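Local coordinates for lectin (Trichosanthes anguina, PDB 4HR6), which binds galactosides through its beta-trefoil lectin domains, as part of a three-chain, nontoxic homologue of type II ribosome-inactivating proteins, at residues L18-A23 with Q44-H49; T9-G14 with V131-Q136. All blocks are in the same frame, centred on the assembly; numbering follows the deposited sequence.

Interaction 1 of 2, residues L18-A23 with Q44-H49; sequences LCVDVA and QKWTFH. With AMG (methyl alpha-D-galactopyranoside), chain D.
The amide of Gln44 and the carboxylate of Asp21 cross at an oblique angle, their planes 73° apart. Gln44 NE2 gives its N-H to Asp21 OD1 at 3.0 Å, on the anti lone pair of that oxygen, pointing away from OD2. With CG anti to the backbone N (chi1 171°), the Asp21 carboxylate is carried to the bound methyl alpha-D-galactopyranoside, where OD1 takes O3 of the sugar at 2.6 Å and OD2 takes O4 at 2.8 Å. The Gln44 amide is fixed in turn: NE2 also binds Pro37 O, and OE1 receives Gly39 N. Val20 and Trp46 cross at about a right angle. The indole comes edge-on to Val20 O and gives it the NE1 proton at 3.2 Å; the oxygen lies in the ring plane, while NE1 stands well above the carbonyl plane. Val20 CG1 is 3.7 Å from Trp46 CZ2, the apolar part of the contact. A water lies within hydrogen-bonding distance of both Val20 O and Gln44 O and probably links them. Asn43 ND2, Gly24 N and Gln41 NE2 also hydrogen-bond the sugar in this ricin-type site. Gln44 is thus a second-shell residue that positions the Asp21 carboxylate, and its N-H probably helps to stabilise the negative charge of the group that accepts from two neighbouring galactose hydroxyls.

Interaction 2 of 2, residues T9-G14 with V131-Q136; sequences TTRISG and VGNYVQ
The Arg11 guanidinium has Val135 CG2 over one face, 3.7 Å above the plane and offset toward the rim, and Asn133 O at its edge, tilted out of the plane. NH1 donates to that carbonyl oxygen at 3.0 Å, lying in the carbonyl plane, though the bond is bent, with an N-H...O angle of 131°. Bent at chi2 and chi3, the arginine crosses Asn133 obliquely, and Asn133 OD1 lies 3.1 Å from Arg11 CD; the guanidinium and amide planes are 55° apart. On the backbone, Gly132 N donates a hydrogen bond to Arg11 O at 2.9 Å, beside the antiparallel non-hydrogen-bonded pair Ile12 and Val131. Thr10 CG2 packs on Val131 CG1 at 3.8 Å, and Ser13 CB on Val135 CG1 at the same separation. A water accepts from Ser13 OG and donates to Gly132 O; Ser13 OG also bonds Ser177 OG. Asp184 of the neighbouring lectin chain holds both Thr10 OG1 and Asn133 N. Strand 7-13 thus runs between strand 46-49 and the short edge strand 130-131, with Phe48 and Ile95 packed against Ile12 and Val131, and meets the loop that leads from strand 130-131 to strand 138-143.

How the interactions relate
Interactions 1 and 2 lie with their centres about 8 Å apart, on the same side of the chain's centre, and both reach the antiparallel sheet that holds strands 46-49 and 7-13. Along the chain the order is 9-14, 18-23, 44-49 and 131-136, so interaction 1 falls wholly between the two segments of interaction 2. The two strands are neighbours in that sheet, touching through Trp46 O with Thr10 N and through the hydroxyls of Thr47 and Thr9, while Cys19 SG packs against Val135 CG1. Strand 7-13 therefore connects the galactoside site of interaction 1 with interaction 2, where the loop after strand 130-131 comes back against it.

Interaction 1 of 2, residues L18-A23 with Q44-H49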
loop_
_atom_site.group_PDB
_atom_site.type_symbol
_atom_site.label_atom_id
_atom_site.label_comp_id
_atom_site.label_asym_id
_atom_site.label_seq_id
_atom_site.Cartn_x
_atom_site.Cartn_y
_atom_site.Cartn_z
ATOM N N LEU C 18 -20.631 6.845 -0.693
ATOM C CA LEU C 18 -21.354 7.696 -1.620
ATOM C C LEU C 18 -20.420 8.737 -2.205
ATOM O O LEU C 18 -19.386 9.052 -1.618
ATOM C CB LEU C 18 -22.544 8.357 -0.925
ATOM C CG LEU C 18 -23.657 7.367 -0.562
ATOM C CD1 LEU C 18 -24.490 7.893 0.595
ATOM C CD2 LEU C 18 -24.533 7.091 -1.769
ATOM N N CYS C 19 -20.822 9.278 -3.354
ATOM C CA CYS C 19 -20.010 10.217 -4.116
ATOM C C CYS C 19 -20.467 11.673 -3.991
ATOM O O CYS C 19 -21.661 11.962 -3.879
ATOM C CB CYS C 19 -19.993 9.795 -5.583
ATOM S SG CYS C 19 -18.789 8.486 -5.904
ATOM N N VAL C 20 -19.484 12.574 -4.003
ATOM C CA VAL C 20 -19.710 14.003 -4.052
ATOM C C VAL C 20 -20.273 14.362 -5.441
ATOM O O VAL C 20 -19.730 13.987 -6.488
ATOM C CB VAL C 20 -18.418 14.768 -3.726
ATOM C CG1 VAL C 20 -18.609 16.265 -3.885
ATOM C CG2 VAL C 20 -17.959 14.435 -2.310
ATOM N N ASP C 21 -21.392 15.079 -5.427
ATOM C CA ASP C 21 -22.268 15.199 -6.591
ATOM C C ASP C 21 -22.917 16.582 -6.520
ATOM O O ASP C 21 -23.515 16.939 -5.499
ATOM C CB ASP C 21 -23.300 14.055 -6.551
ATOM C CG ASP C 21 -24.401 14.188 -7.599
ATOM O OD1 ASP C 21 -24.737 13.175 -8.262
ATOM O OD2 ASP C 21 -24.952 15.297 -7.738
ATOM N N VAL C 22 -22.761 17.380 -7.573
ATOM C CA VAL C 22 -23.378 18.714 -7.587
ATOM C C VAL C 22 -24.860 18.539 -7.955
ATOM O O VAL C 22 -25.189 18.019 -9.023
ATOM C CB VAL C 22 -22.610 19.763 -8.453
ATOM C CG1 VAL C 22 -22.037 19.160 -9.724
ATOM C CG2 VAL C 22 -23.494 20.968 -8.767
ATOM N N ALA C 23 -25.736 18.953 -7.035
ATOM C CA ALA C 23 -27.165 18.612 -7.083
ATOM C C ALA C 23 -27.829 18.913 -8.433
ATOM O O ALA C 23 -27.834 20.057 -8.877
ATOM C CB ALA C 23 -27.904 19.333 -5.966
ATOM N N GLN C 44 -20.506 14.242 -11.239
ATOM C CA GLN C 44 -19.686 13.583 -10.204
ATOM C C GLN C 44 -18.190 13.570 -10.524
ATOM O O GLN C 44 -17.395 13.116 -9.706
ATOM C CB GLN C 44 -20.185 12.161 -9.955
ATOM C CG GLN C 44 -21.441 12.133 -9.106
ATOM C CD GLN C 44 -21.950 10.740 -8.829
ATOM O OE1 GLN C 44 -21.299 9.744 -9.160
ATOM N NE2 GLN C 44 -23.130 10.660 -8.216
ATOM N N LYS C 45 -17.818 14.070 -11.702
ATOM C CA LYS C 45 -16.417 14.196 -12.084
ATOM C C LYS C 45 -15.877 15.464 -11.466
ATOM O O LYS C 45 -16.501 16.518 -11.552
ATOM C CB LYS C 45 -16.239 14.291 -13.600
ATOM C CG LYS C 45 -16.935 13.216 -14.412
ATOM C CD LYS C 45 -16.267 11.860 -14.304
ATOM C CE LYS C 45 -16.838 10.908 -15.350
ATOM N NZ LYS C 45 -17.007 9.523 -14.823
ATOM N N TRP C 46 -14.715 15.360 -10.838
ATOM C CA TRP C 46 -14.047 16.508 -10.255
ATOM C C TRP C 46 -12.634 16.598 -10.808
ATOM O O TRP C 46 -11.917 15.593 -10.906
ATOM C CB TRP C 46 -14.040 16.404 -8.735
ATOM C CG TRP C 46 -15.409 16.558 -8.157
ATOM C CD1 TRP C 46 -16.302 15.567 -7.907
ATOM C CD2 TRP C 46 -16.055 17.787 -7.795
ATOM N NE1 TRP C 46 -17.461 16.094 -7.393
ATOM C CE2 TRP C 46 -17.341 17.456 -7.319
ATOM C CE3 TRP C 46 -15.672 19.135 -7.827
ATOM C CZ2 TRP C 46 -18.255 18.426 -6.870
ATOM C CZ3 TRP C 46 -16.578 20.100 -7.378
ATOM C CH2 TRP C 46 -17.855 19.734 -6.902
ATOM N N THR C 47 -12.255 17.820 -11.164
ATOM C CA THR C 47 -10.994 18.090 -11.810
ATOM C C THR C 47 -10.155 18.965 -10.905
ATOM O O THR C 47 -10.591 20.042 -10.492
ATOM C CB THR C 47 -11.214 18.759 -13.178
ATOM O OG1 THR C 47 -11.970 17.870 -14.004
ATOM C CG2 THR C 47 -9.876 19.064 -13.885
ATOM N N PHE C 48 -8.951 18.482 -10.600
ATOM C CA PHE C 48 -7.999 19.184 -9.741
ATOM C C PHE C 48 -6.962 19.891 -10.611
ATOM O O PHE C 48 -6.465 19.305 -11.571
ATOM C CB PHE C 48 -7.285 18.178 -8.818
ATOM C CG PHE C 48 -8.172 17.573 -7.760
ATOM C CD1 PHE C 48 -9.178 16.688 -8.101
ATOM C CD2 PHE C 48 -7.984 17.885 -6.424
ATOM C CE1 PHE C 48 -9.997 16.137 -7.121
ATOM C CE2 PHE C 48 -8.797 17.342 -5.440
ATOM C CZ PHE C 48 -9.798 16.465 -5.787
ATOM N N HIS C 49 -6.628 21.134 -10.265
ATOM C CA HIS C 49 -5.703 21.949 -11.045
ATOM C C HIS C 49 -4.520 22.351 -10.201
ATOM O O HIS C 49 -4.580 22.259 -8.989
ATOM C CB HIS C 49 -6.410 23.212 -11.546
ATOM C CG HIS C 49 -7.429 22.943 -12.601
ATOM N ND1 HIS C 49 -7.130 22.975 -13.946
ATOM C CD2 HIS C 49 -8.734 22.605 -12.511
ATOM C CE1 HIS C 49 -8.212 22.679 -14.642
ATOM N NE2 HIS C 49 -9.201 22.455 -13.794
HETATM C C1 AMG D . -30.059 13.538 -10.992
HETATM C C2 AMG D . -28.562 13.396 -11.271
HETATM C C3 AMG D . -27.796 12.912 -10.036
HETATM C C4 AMG D . -28.156 13.705 -8.777
HETATM C C5 AMG D . -29.672 13.916 -8.632
HETATM C C6 AMG D . -29.996 14.903 -7.509
HETATM C C7 AMG D . -31.739 11.946 -11.640
HETATM O O1 AMG D . -30.646 12.245 -10.769
HETATM O O2 AMG D . -28.369 12.470 -12.346
HETATM O O3 AMG D . -26.383 13.007 -10.270
HETATM O O4 AMG D . -27.472 14.963 -8.791
HETATM O O5 AMG D . -30.254 14.394 -9.854
HETATM O O6 AMG D . -31.183 14.497 -6.820
HETATM O O HOH W 1 -17.469 12.241 -7.250
#

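Interaction 2 of 2, residues T9-G14 with V131-Q136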
loop_
_atom_site.group_PDB
_atom_site.type_symbol
_atom_site.label_atom_id
_atom_site.label_comp_id
_atom_site.label_asym_id
_atom_site.label_seq_id
_atom_site.Cartn_x
_atom_site.Cartn_y
_atom_site.Cartn_z
ATOM N N THR C 9 -8.748 14.459 -13.585
ATOM C CA THR C 9 -10.181 14.337 -13.379
ATOM C C THR C 9 -10.472 13.007 -12.712
ATOM O O THR C 9 -10.122 11.959 -13.245
ATOM C CB THR C 9 -10.922 14.456 -14.725
ATOM O OG1 THR C 9 -10.731 15.783 -15.214
ATOM C CG2 THR C 9 -12.399 14.204 -14.580
ATOM N N THR C 10 -11.104 13.049 -11.543
ATOM C CA THR C 10 -11.407 11.821 -10.780
ATOM C C THR C 10 -12.755 11.926 -10.025
ATOM O O THR C 10 -13.536 12.853 -10.273
ATOM C CB THR C 10 -10.252 11.532 -9.805
ATOM O OG1 THR C 10 -10.420 10.248 -9.192
ATOM C CG2 THR C 10 -10.159 12.603 -8.752
ATOM N N ARG C 11 -13.026 10.977 -9.122
ATOM C CA ARG C 11 -14.181 11.072 -8.215
ATOM C C ARG C 11 -13.729 11.287 -6.781
ATOM O O ARG C 11 -12.562 11.062 -6.428
ATOM C CB ARG C 11 -15.067 9.827 -8.296
ATOM C CG ARG C 11 -15.805 9.681 -9.619
ATOM C CD ARG C 11 -15.774 8.260 -10.146
ATOM N NE ARG C 11 -17.055 7.593 -10.051
ATOM C CZ ARG C 11 -17.252 6.290 -10.228
ATOM N NH1 ARG C 11 -16.244 5.474 -10.497
ATOM N NH2 ARG C 11 -18.483 5.799 -10.119
ATOM N N ILE C 12 -14.663 11.772 -5.969
ATOM C CA ILE C 12 -14.454 11.909 -4.537
ATOM C C ILE C 12 -15.569 11.121 -3.871
ATOM O O ILE C 12 -16.747 11.440 -4.055
ATOM C CB ILE C 12 -14.509 13.372 -4.085
ATOM C CG1 ILE C 12 -13.615 14.232 -4.973
ATOM C CG2 ILE C 12 -14.093 13.501 -2.623
ATOM C CD1 ILE C 12 -13.572 15.686 -4.571
ATOM N N SER C 13 -15.207 10.066 -3.138
ATOM C CA SER C 13 -16.193 9.274 -2.415
ATOM C C SER C 13 -15.925 9.348 -0.921
ATOM O O SER C 13 -14.845 9.769 -0.488
ATOM C CB SER C 13 -16.227 7.834 -2.925
ATOM O OG SER C 13 -15.045 7.123 -2.621
ATOM N N GLY C 14 -16.928 8.985 -0.123
ATOM C CA GLY C 14 -16.778 9.022 1.336
ATOM C C GLY C 14 -17.870 8.290 2.097
ATOM O O GLY C 14 -18.117 7.091 1.864
ATOM N N VAL C 131 -10.167 10.487 -2.520
ATOM C CA VAL C 131 -10.009 11.082 -3.844
ATOM C C VAL C 131 -9.417 10.024 -4.755
ATOM O O VAL C 131 -8.305 9.567 -4.543
ATOM C CB VAL C 131 -9.074 12.289 -3.795
ATOM C CG1 VAL C 131 -8.881 12.862 -5.190
ATOM C CG2 VAL C 131 -9.628 13.324 -2.838
ATOM N N GLY C 132 -10.178 9.615 -5.749
ATOM C CA GLY C 132 -9.781 8.519 -6.590
ATOM C C GLY C 132 -10.969 7.981 -7.336
ATOM O O GLY C 132 -12.115 8.168 -6.920
ATOM N N ASN C 133 -10.696 7.298 -8.436
ATOM C CA ASN C 133 -11.735 6.922 -9.372
ATOM C C ASN C 133 -12.341 5.569 -9.057
ATOM O O ASN C 133 -13.423 5.241 -9.549
ATOM C CB ASN C 133 -11.188 6.927 -10.793
ATOM C CG ASN C 133 -12.291 6.863 -11.834
ATOM O OD1 ASN C 133 -13.268 7.613 -11.765
ATOM N ND2 ASN C 133 -12.152 5.953 -12.794
ATOM N N TYR C 134 -11.651 4.775 -8.242
ATOM C CA TYR C 134 -12.218 3.510 -7.780
ATOM C C TYR C 134 -12.933 3.784 -6.461
ATOM O O TYR C 134 -12.281 4.060 -5.454
ATOM C CB TYR C 134 -11.115 2.469 -7.613
ATOM C CG TYR C 134 -11.596 1.079 -7.334
ATOM C CD1 TYR C 134 -11.949 0.231 -8.369
ATOM C CD2 TYR C 134 -11.686 0.607 -6.030
ATOM C CE1 TYR C 134 -12.383 -1.055 -8.113
ATOM C CE2 TYR C 134 -12.126 -0.669 -5.765
ATOM C CZ TYR C 134 -12.466 -1.492 -6.801
ATOM O OH TYR C 134 -12.891 -2.759 -6.527
ATOM N N VAL C 135 -14.266 3.718 -6.481
ATOM C CA VAL C 135 -15.088 4.163 -5.340
ATOM C C VAL C 135 -15.517 3.019 -4.421
ATOM O O VAL C 135 -15.896 3.245 -3.282
ATOM C CB VAL C 135 -16.347 4.956 -5.795
ATOM C CG1 VAL C 135 -15.953 6.304 -6.392
ATOM C CG2 VAL C 135 -17.182 4.159 -6.788
ATOM N N GLN C 136 -15.451 1.792 -4.921
ATOM C CA GLN C 136 -15.867 0.651 -4.151
ATOM C C GLN C 136 -15.021 0.439 -2.890
ATOM O O GLN C 136 -13.875 0.925 -2.782
ATOM C CB GLN C 136 -15.856 -0.611 -5.016
ATOM C CG GLN C 136 -16.894 -0.591 -6.130
ATOM C CD GLN C 136 -16.854 -1.836 -6.994
ATOM O OE1 GLN C 136 -16.637 -2.941 -6.499
ATOM N NE2 GLN C 136 -17.067 -1.665 -8.300
HETATM O O HOH W 2 -13.170 7.849 -4.389
#